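PDB 7D2A: AlyQ from Persicobacter sp. CCB-QB2, which binds alginate-derived uronic acids, including an unsaturated mannuronic acid, through a family 32 carbohydrate-binding module. Local coordinates for residues 54-60 / 128-134. Numbering follows the deposited sequence.
Sequences TVNQVKA and EVAIFHA. With CA (calcium ion), chain C.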
loop_
_atom_site.group_PDB
_atom_site.type_symbol
_atom_site.label_atom_id
_atom_site.label_comp_id
_atom_site.label_asym_id
_atom_site.label_seq_id
_atom_site.Cartn_x
_atom_site.Cartn_y
_atom_site.Cartn_z
ATOM N N THR A 54 10.586 6.845 -11.457
ATOM C CA THR A 54 9.512 7.875 -11.504
ATOM C C THR A 54 8.170 7.223 -11.200
ATOM O O THR A 54 7.811 6.296 -11.853
ATOM C CB THR A 54 9.466 8.600 -12.834
ATOM O OG1 THR A 54 10.761 9.184 -13.041
ATOM C CG2 THR A 54 8.403 9.669 -12.816
ATOM N N VAL A 55 7.508 7.658 -10.151
ATOM C CA VAL A 55 6.253 7.059 -9.687
ATOM C C VAL A 55 5.190 8.146 -9.617
ATOM O O VAL A 55 5.498 9.222 -9.071
ATOM C CB VAL A 55 6.453 6.393 -8.320
ATOM C CG1 VAL A 55 5.195 5.841 -7.773
ATOM C CG2 VAL A 55 7.520 5.294 -8.311
ATOM N N ASN A 56 3.985 7.850 -10.058
ATOM C CA ASN A 56 2.868 8.787 -9.881
ATOM C C ASN A 56 1.558 8.126 -9.485
ATOM O O ASN A 56 0.508 8.794 -9.473
ATOM C CB ASN A 56 2.710 9.688 -11.122
ATOM C CG ASN A 56 2.303 8.902 -12.359
ATOM O OD1 ASN A 56 2.035 7.687 -12.252
ATOM N ND2 ASN A 56 2.192 9.585 -13.485
ATOM N N GLN A 57 1.593 6.828 -9.201
ATOM C CA GLN A 57 0.330 6.116 -8.920
ATOM C C GLN A 57 0.635 4.837 -8.146
ATOM O O GLN A 57 1.581 4.085 -8.433
ATOM C CB GLN A 57 -0.400 5.776 -10.205
ATOM C CG GLN A 57 -1.765 5.208 -9.961
ATOM C CD GLN A 57 -2.475 5.087 -11.291
ATOM O OE1 GLN A 57 -3.105 6.029 -11.788
ATOM N NE2 GLN A 57 -2.204 3.992 -11.928
ATOM N N VAL A 58 -0.136 4.658 -7.083
ATOM C CA VAL A 58 -0.102 3.439 -6.266
ATOM C C VAL A 58 -1.513 2.902 -6.303
ATOM O O VAL A 58 -2.422 3.637 -6.001
ATOM C CB VAL A 58 0.398 3.685 -4.840
ATOM C CG1 VAL A 58 0.182 2.466 -3.989
ATOM C CG2 VAL A 58 1.818 4.176 -4.829
ATOM N N LYS A 59 -1.649 1.634 -6.625
ATOM C CA LYS A 59 -2.959 0.968 -6.527
ATOM C C LYS A 59 -2.915 -0.004 -5.358
ATOM O O LYS A 59 -1.928 -0.740 -5.139
ATOM C CB LYS A 59 -3.339 0.194 -7.789
ATOM C CG LYS A 59 -3.351 0.988 -9.082
ATOM C CD LYS A 59 -3.845 0.160 -10.270
ATOM C CE LYS A 59 -3.904 0.974 -11.540
ATOM N NZ LYS A 59 -4.839 0.350 -12.497
ATOM N N ALA A 60 -3.988 -0.002 -4.581
ATOM C CA ALA A 60 -4.156 -0.991 -3.489
ATOM C C ALA A 60 -5.554 -1.573 -3.547
ATOM O O ALA A 60 -6.540 -0.840 -3.779
ATOM C CB ALA A 60 -3.870 -0.406 -2.126
ATOM N N GLU A 128 -3.639 -6.646 -2.341
ATOM C CA GLU A 128 -2.736 -6.465 -3.500
ATOM C C GLU A 128 -2.255 -5.033 -3.521
ATOM O O GLU A 128 -3.119 -4.140 -3.250
ATOM C CB GLU A 128 -3.464 -6.827 -4.795
ATOM C CG GLU A 128 -3.654 -8.328 -4.999
ATOM C CD GLU A 128 -2.330 -9.056 -5.177
ATOM O OE1 GLU A 128 -1.660 -8.778 -6.220
ATOM O OE2 GLU A 128 -1.934 -9.924 -4.334
ATOM N N VAL A 129 -1.017 -4.812 -3.932
ATOM C CA VAL A 129 -0.503 -3.462 -4.252
ATOM C C VAL A 129 0.233 -3.521 -5.569
ATOM O O VAL A 129 0.978 -4.517 -5.795
ATOM C CB VAL A 129 0.394 -2.947 -3.119
ATOM C CG1 VAL A 129 1.105 -1.638 -3.515
ATOM C CG2 VAL A 129 -0.385 -2.696 -1.862
ATOM N N ALA A 130 0.138 -2.455 -6.334
ATOM C CA ALA A 130 0.908 -2.292 -7.573
ATOM C C ALA A 130 1.322 -0.832 -7.692
ATOM O O ALA A 130 0.618 0.060 -7.215
ATOM C CB ALA A 130 0.137 -2.821 -8.741
ATOM N N ILE A 131 2.445 -0.558 -8.309
ATOM C CA ILE A 131 3.090 0.771 -8.276
ATOM C C ILE A 131 3.448 1.058 -9.708
ATOM O O ILE A 131 4.172 0.180 -10.342
ATOM C CB ILE A 131 4.322 0.782 -7.357
ATOM C CG1 ILE A 131 3.882 0.458 -5.926
ATOM C CG2 ILE A 131 5.064 2.098 -7.458
ATOM C CD1 ILE A 131 5.001 0.299 -4.944
ATOM N N PHE A 132 3.082 2.281 -10.175
ATOM C CA PHE A 132 3.071 2.666 -11.596
ATOM C C PHE A 132 3.728 4.009 -11.855
ATOM O O PHE A 132 3.733 4.939 -11.016
ATOM C CB PHE A 132 1.626 2.750 -12.083
ATOM C CG PHE A 132 0.873 1.458 -11.986
ATOM C CD1 PHE A 132 0.364 1.075 -10.762
ATOM C CD2 PHE A 132 0.701 0.639 -13.076
ATOM C CE1 PHE A 132 -0.378 -0.086 -10.643
ATOM C CE2 PHE A 132 -0.011 -0.562 -12.942
ATOM C CZ PHE A 132 -0.533 -0.905 -11.731
ATOM N N HIS A 133 4.197 4.159 -13.085
ATOM C CA HIS A 133 4.298 5.467 -13.771
ATOM C C HIS A 133 3.187 5.467 -14.804
ATOM O O HIS A 133 3.351 4.792 -15.878
ATOM C CB HIS A 133 5.691 5.675 -14.319
ATOM C CG HIS A 133 5.898 7.030 -14.893
ATOM N ND1 HIS A 133 7.026 7.348 -15.652
ATOM C CD2 HIS A 133 5.142 8.139 -14.807
ATOM C CE1 HIS A 133 6.916 8.628 -16.009
ATOM N NE2 HIS A 133 5.786 9.145 -15.494
ATOM N N ALA A 134 2.053 6.074 -14.469
ATOM C CA ALA A 134 0.804 6.054 -15.264
ATOM C C ALA A 134 0.811 7.186 -16.287
ATOM O O ALA A 134 1.372 8.292 -16.012
ATOM C CB ALA A 134 -0.359 6.154 -14.327
HETATM CA CA CA C . -2.592 -11.075 -2.374
#
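Gln-57 and Phe-132 form a hydrogen-bonded pair, Phe-132 N to Gln-57 O at 2.9 Å, in an antiparallel ladder that joins strands 52-62 and 123-133 in one sheet of the F5/8 type C beta-sandwich; the short axes run 167° apart. Two bonds evidence the regular part: Lys-59 N meets Ala-130 O at 2.8 Å, and Ala-130 N returns to Lys-59 O. Farther along, Asn-56 and Gln-57 both face Phe-132, a classic beta bulge. Phe-132 O takes Asn-56 N at 3.1 Å within its carbonyl plane, whereas its bond from Gln-57 N is weak.

The tightly enclosed side is the face with Val-58, Ala-60, Val-129 and Ile-131, all buried; at its edge, beside the bulge, Val-55 CG1 lies 3.8 Å from Ile-131 CG2. Phe-47 and Leu-49 of strand 43-49, in the other sheet, pack against this face. On the opposite face Lys-59 and Phe-132 are partly exposed, yet Lys-59 CD still comes to 3.5 Å from Phe-132 CE1. The extended lysine chain crosses the ring at about a right angle and sets CE over its face in a CH-pi contact; NZ lies farther off, at most a weak cation-pi attraction.

At the 128 end, Glu-128 OE2 binds the calcium ion, whose site Asp-29 and Thr-34 help complete. At the other end, chi1 of -57° puts Thr-54 OG1 beside the backbone N and turns CG2 anti to it, over the His-133 imidazole face, 3.8 Å from the centroid. The Asn-56 amide grips Ala-134 twice, OD1 accepting its N at 2.7 Å and ND2 donating to its O. Replacing Asn-56 with an alanine would probably leave both backbone groups without these mates and the backbone there freer to turn. The ND2 bond to Ala-134 O is nearly straight, 176°, and lands on a lone pair.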